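Local coordinates for protein putative short-chain oxidoreductase (Thermus thermophilus, PDB 2YUT) that binds NADP(+) in a Rossmann-type fold and is probably an oxidoreductase of the short-chain dehydrogenase/reductase family, at residues 17-30 with 38-50. Sequence-based numbering, arbitrary orientation.
Sequences ARALKGHDLLLSGR and LAREVGARALPAD. With NAP (NADP nicotinamide-adenine-dinucleotide phosphate), chain B.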
# COMPACT_ATOMS: atom_id res chain seq x y z
N ALA A 17 -15.20 18.27 12.82
CA ALA A 17 -14.96 19.09 14.01
C ALA A 17 -16.20 19.90 14.40
O ALA A 17 -16.58 19.94 15.57
CB ALA A 17 -13.78 20.02 13.78
N ARG A 18 -16.83 20.55 13.42
CA ARG A 18 -18.01 21.35 13.70
C ARG A 18 -19.20 20.47 14.06
O ARG A 18 -20.03 20.86 14.87
CB ARG A 18 -18.36 22.23 12.49
CG ARG A 18 -17.29 23.29 12.21
CD ARG A 18 -17.67 24.23 11.09
NE ARG A 18 -16.71 25.32 11.00
CZ ARG A 18 -15.62 25.31 10.24
NH1 ARG A 18 -15.35 24.25 9.48
NH2 ARG A 18 -14.79 26.34 10.25
N ALA A 19 -19.27 19.28 13.47
CA ALA A 19 -20.37 18.36 13.76
C ALA A 19 -20.25 17.72 15.14
O ALA A 19 -21.25 17.26 15.69
CB ALA A 19 -20.42 17.26 12.69
N LEU A 20 -19.05 17.71 15.69
CA LEU A 20 -18.82 17.08 16.99
C LEU A 20 -18.40 18.05 18.10
O LEU A 20 -17.96 17.62 19.17
CB LEU A 20 -17.75 15.99 16.84
CG LEU A 20 -18.12 14.82 15.91
CD1 LEU A 20 -16.87 14.08 15.45
CD2 LEU A 20 -19.07 13.88 16.64
N LYS A 21 -18.54 19.35 17.86
CA LYS A 21 -18.12 20.34 18.84
C LYS A 21 -18.70 20.21 20.26
O LYS A 21 -18.13 20.75 21.21
CB LYS A 21 -18.38 21.76 18.31
CG LYS A 21 -19.83 22.08 18.01
CD LYS A 21 -20.00 23.59 17.80
CE LYS A 21 -19.51 24.37 19.01
NZ LYS A 21 -19.72 25.84 18.88
N GLY A 22 -19.81 19.51 20.42
CA GLY A 22 -20.34 19.35 21.76
C GLY A 22 -19.56 18.38 22.65
O GLY A 22 -19.85 18.25 23.84
N HIS A 23 -18.57 17.71 22.08
CA HIS A 23 -17.77 16.72 22.81
C HIS A 23 -16.45 17.24 23.37
O HIS A 23 -16.14 18.43 23.24
CB HIS A 23 -17.49 15.53 21.89
CG HIS A 23 -18.72 14.78 21.49
ND1 HIS A 23 -19.29 13.80 22.28
CD2 HIS A 23 -19.53 14.90 20.41
CE1 HIS A 23 -20.40 13.37 21.71
NE2 HIS A 23 -20.56 14.02 20.57
N ASP A 24 -15.69 16.36 24.02
CA ASP A 24 -14.37 16.69 24.55
C ASP A 24 -13.52 16.47 23.31
O ASP A 24 -13.01 15.36 23.07
CB ASP A 24 -13.98 15.72 25.66
CG ASP A 24 -12.53 15.89 26.11
OD1 ASP A 24 -12.04 15.04 26.88
OD2 ASP A 24 -11.88 16.89 25.71
N LEU A 25 -13.37 17.53 22.53
CA LEU A 25 -12.69 17.47 21.25
C LEU A 25 -11.22 17.89 21.18
O LEU A 25 -10.83 18.93 21.72
CB LEU A 25 -13.51 18.29 20.25
CG LEU A 25 -13.39 18.12 18.74
CD1 LEU A 25 -13.68 16.68 18.35
CD2 LEU A 25 -14.39 19.07 18.07
N LEU A 26 -10.41 17.07 20.51
CA LEU A 26 -9.00 17.38 20.30
C LEU A 26 -8.81 17.42 18.79
O LEU A 26 -9.22 16.49 18.08
CB LEU A 26 -8.08 16.32 20.92
CG LEU A 26 -8.14 16.22 22.45
CD1 LEU A 26 -9.28 15.30 22.86
CD2 LEU A 26 -6.82 15.69 22.98
N LEU A 27 -8.19 18.49 18.29
CA LEU A 27 -7.97 18.65 16.86
C LEU A 27 -6.48 18.70 16.53
O LEU A 27 -5.72 19.38 17.21
CB LEU A 27 -8.66 19.93 16.37
CG LEU A 27 -10.15 20.12 16.72
CD1 LEU A 27 -10.65 21.44 16.16
CD2 LEU A 27 -10.98 18.97 16.17
N SER A 28 -6.08 17.99 15.48
CA SER A 28 -4.69 18.00 15.05
C SER A 28 -4.56 18.20 13.54
O SER A 28 -5.42 17.77 12.76
CB SER A 28 -4.00 16.70 15.46
OG SER A 28 -2.61 16.78 15.24
N GLY A 29 -3.48 18.88 13.14
CA GLY A 29 -3.22 19.16 11.74
C GLY A 29 -1.82 19.75 11.62
O GLY A 29 -1.14 19.92 12.63
N ARG A 30 -1.38 20.07 10.40
CA ARG A 30 -0.04 20.64 10.22
C ARG A 30 -0.05 22.17 10.24
O ARG A 30 0.85 22.80 10.79
CB ARG A 30 0.59 20.15 8.91
CG ARG A 30 0.95 18.67 8.91
CD ARG A 30 1.70 18.26 7.65
NE ARG A 30 0.93 18.54 6.44
CZ ARG A 30 1.32 18.22 5.21
NH1 ARG A 30 2.48 17.61 5.01
NH2 ARG A 30 0.55 18.53 4.17
N LEU A 38 -9.79 27.12 14.36
CA LEU A 38 -10.90 26.18 14.30
C LEU A 38 -11.15 25.63 15.71
O LEU A 38 -12.29 25.57 16.18
CB LEU A 38 -10.60 25.01 13.35
CG LEU A 38 -11.63 23.88 13.32
CD1 LEU A 38 -12.97 24.43 12.85
CD2 LEU A 38 -11.17 22.77 12.38
N ALA A 39 -10.07 25.23 16.38
CA ALA A 39 -10.17 24.70 17.73
C ALA A 39 -10.87 25.71 18.64
O ALA A 39 -11.75 25.34 19.42
CB ALA A 39 -8.79 24.35 18.26
N ARG A 40 -10.48 26.97 18.53
CA ARG A 40 -11.07 28.03 19.35
C ARG A 40 -12.55 28.19 19.01
O ARG A 40 -13.40 28.31 19.89
CB ARG A 40 -10.36 29.36 19.10
CG ARG A 40 -10.93 30.53 19.88
CD ARG A 40 -10.34 31.85 19.40
NE ARG A 40 -10.96 33.00 20.04
CZ ARG A 40 -10.78 34.26 19.66
NH1 ARG A 40 -11.38 35.25 20.31
NH2 ARG A 40 -10.00 34.53 18.62
N GLU A 41 -12.86 28.18 17.71
CA GLU A 41 -14.23 28.32 17.24
C GLU A 41 -15.14 27.23 17.81
O GLU A 41 -16.28 27.50 18.17
CB GLU A 41 -14.27 28.25 15.72
CG GLU A 41 -15.68 28.31 15.12
CD GLU A 41 -15.72 27.82 13.69
OE1 GLU A 41 -14.82 28.21 12.91
OE2 GLU A 41 -16.64 27.05 13.34
N VAL A 42 -14.65 26.00 17.87
CA VAL A 42 -15.46 24.90 18.38
C VAL A 42 -15.17 24.50 19.82
O VAL A 42 -15.70 23.50 20.29
CB VAL A 42 -15.34 23.67 17.47
CG1 VAL A 42 -15.79 24.03 16.07
CG2 VAL A 42 -13.90 23.15 17.45
N GLY A 43 -14.34 25.27 20.52
CA GLY A 43 -14.04 24.95 21.90
C GLY A 43 -13.23 23.68 22.09
O GLY A 43 -13.36 23.00 23.11
N ALA A 44 -12.38 23.37 21.12
CA ALA A 44 -11.54 22.17 21.20
C ALA A 44 -10.10 22.50 21.57
O ALA A 44 -9.72 23.67 21.70
CB ALA A 44 -11.57 21.43 19.87
N ARG A 45 -9.29 21.46 21.73
CA ARG A 45 -7.88 21.63 22.04
C ARG A 45 -7.10 21.47 20.74
O ARG A 45 -7.36 20.54 19.98
CB ARG A 45 -7.44 20.60 23.06
CG ARG A 45 -7.75 20.99 24.49
CD ARG A 45 -7.30 19.93 25.44
NE ARG A 45 -8.23 18.81 25.47
CZ ARG A 45 -7.92 17.61 25.95
NH1 ARG A 45 -6.70 17.39 26.43
NH2 ARG A 45 -8.83 16.64 25.96
N ALA A 46 -6.17 22.38 20.48
CA ALA A 46 -5.35 22.33 19.27
C ALA A 46 -3.97 21.75 19.56
O ALA A 46 -3.22 22.28 20.37
CB ALA A 46 -5.19 23.74 18.67
N LEU A 47 -3.65 20.65 18.87
CA LEU A 47 -2.37 19.98 19.04
C LEU A 47 -1.79 19.69 17.66
O LEU A 47 -1.96 18.60 17.12
CB LEU A 47 -2.56 18.67 19.82
CG LEU A 47 -2.96 18.76 21.29
CD1 LEU A 47 -3.31 17.38 21.84
CD2 LEU A 47 -1.82 19.38 22.09
N PRO A 48 -1.09 20.68 17.07
CA PRO A 48 -0.49 20.52 15.74
C PRO A 48 0.62 19.48 15.68
O PRO A 48 1.33 19.27 16.67
CB PRO A 48 0.02 21.93 15.43
CG PRO A 48 0.40 22.45 16.79
CD PRO A 48 -0.77 22.00 17.64
N ALA A 49 0.76 18.82 14.53
CA ALA A 49 1.80 17.81 14.37
C ALA A 49 1.92 17.27 12.95
O ALA A 49 1.00 17.40 12.14
CB ALA A 49 1.54 16.66 15.33
N ASP A 50 3.07 16.67 12.65
CA ASP A 50 3.31 16.04 11.36
C ASP A 50 3.21 14.56 11.71
O ASP A 50 4.15 13.99 12.25
CB ASP A 50 4.71 16.35 10.84
CG ASP A 50 5.03 15.63 9.54
OD1 ASP A 50 4.28 14.69 9.15
OD2 ASP A 50 6.04 15.99 8.89
PA NAP B . -7.80 17.80 2.58
O1A NAP B . -6.55 18.12 1.62
O2A NAP B . -8.84 18.86 2.56
O5B NAP B . -7.18 17.60 4.05
C5B NAP B . -6.06 16.73 4.24
C4B NAP B . -5.64 16.73 5.72
O4B NAP B . -4.53 15.84 5.86
C3B NAP B . -5.16 18.12 6.13
O3B NAP B . -5.63 18.42 7.45
C2B NAP B . -3.64 17.95 6.15
O2B NAP B . -3.08 18.82 7.13
C1B NAP B . -3.59 16.52 6.70
N9A NAP B . -2.23 15.97 6.54
C8A NAP B . -1.62 15.72 5.38
N7A NAP B . -0.39 15.25 5.61
C5A NAP B . -0.22 15.20 6.93
C6A NAP B . 0.84 14.83 7.75
N6A NAP B . 1.98 14.40 7.22
N1A NAP B . 0.69 14.92 9.08
C2A NAP B . -0.44 15.35 9.61
N3A NAP B . -1.47 15.71 8.86
C4A NAP B . -1.39 15.65 7.52
O3 NAP B . -8.33 16.35 2.11
PN NAP B . -9.80 15.80 2.47
O1N NAP B . -10.67 15.90 1.28
O2N NAP B . -10.27 16.39 3.74
O5D NAP B . -9.53 14.23 2.71
C5D NAP B . -9.58 13.67 4.03
C4D NAP B . -9.44 12.14 3.99
O4D NAP B . -10.52 11.65 3.17
C3D NAP B . -8.15 11.73 3.29
O3D NAP B . -7.73 10.43 3.71
C2D NAP B . -8.60 11.68 1.83
O2D NAP B . -7.75 10.85 1.04
C1D NAP B . -9.94 10.97 2.04
N1N NAP B . -10.81 11.01 0.84
C2N NAP B . -11.12 12.24 0.24
C3N NAP B . -11.93 12.27 -0.89
C7N NAP B . -12.28 13.61 -1.54
O7N NAP B . -12.84 13.65 -2.64
N7N NAP B . -11.91 14.68 -0.85
C4N NAP B . -12.44 11.09 -1.41
C5N NAP B . -12.14 9.87 -0.81
C6N NAP B . -11.33 9.82 0.31
P2B NAP B . -2.58 20.31 6.76
O1X NAP B . -3.63 20.93 5.71
O2X NAP B . -2.74 21.15 8.13
O3X NAP B . -1.19 20.33 6.25
O HOH W 1 -15.61 21.24 21.29
O HOH W 2 -14.10 20.15 23.48
O HOH W 3 -10.86 19.06 24.53
O HOH W 4 -1.62 16.34 12.77
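The guanidinium of R45 lies with one face over the L26 side chain, whose CD2 sits 3.6 Å above the plane, offset toward the rim. At the edge, R45 NH2 meets D24 OD2 at 3.1 Å in a salt bridge, the guanidinium and carboxylate planes only 15° apart. A water in the guanidinium plane joins R45 NE to D24 OD2 and L25 O. D24 also pairs with R2 through OD1. An asparagine at D24 would probably leave R45 and R2 without the negative charge they share. R18 carries L38 CD1 over one face. It grips E41 side-on, R18 NE to E41 OE2 at 2.9 Å and NH2 to OE1, with the planes 36° apart. R30 has adenine N7A of NADP over the centre of one face and the 2'-phosphate at its edge. A bend at chi3 (-58°) turns R30 NE to phosphate O3X, 2.8 Å away. D50 OD1 accepts from adenine N6A at 3.0 Å and also takes a bond from A52 N.

Strands 24-28 and 45-46 run parallel, bonded by R45 N to L25 O, L27 N to R45 O and L47 N to L27 O. S28 OG donates to L47 O at 2.7 Å. Under helix 32-42, L27 CD1 packs against L38, A39 and V42. This is a beta-alpha-beta unit of the Rossmann fold. R18-E41 ties helix 11-19 to helix 32-42, and D24-R45 joins the starts of the two strands. R30 holds the 2'-phosphate, which NAD lacks, consistent with a preference for NADP; D50 holds the adenine common to both.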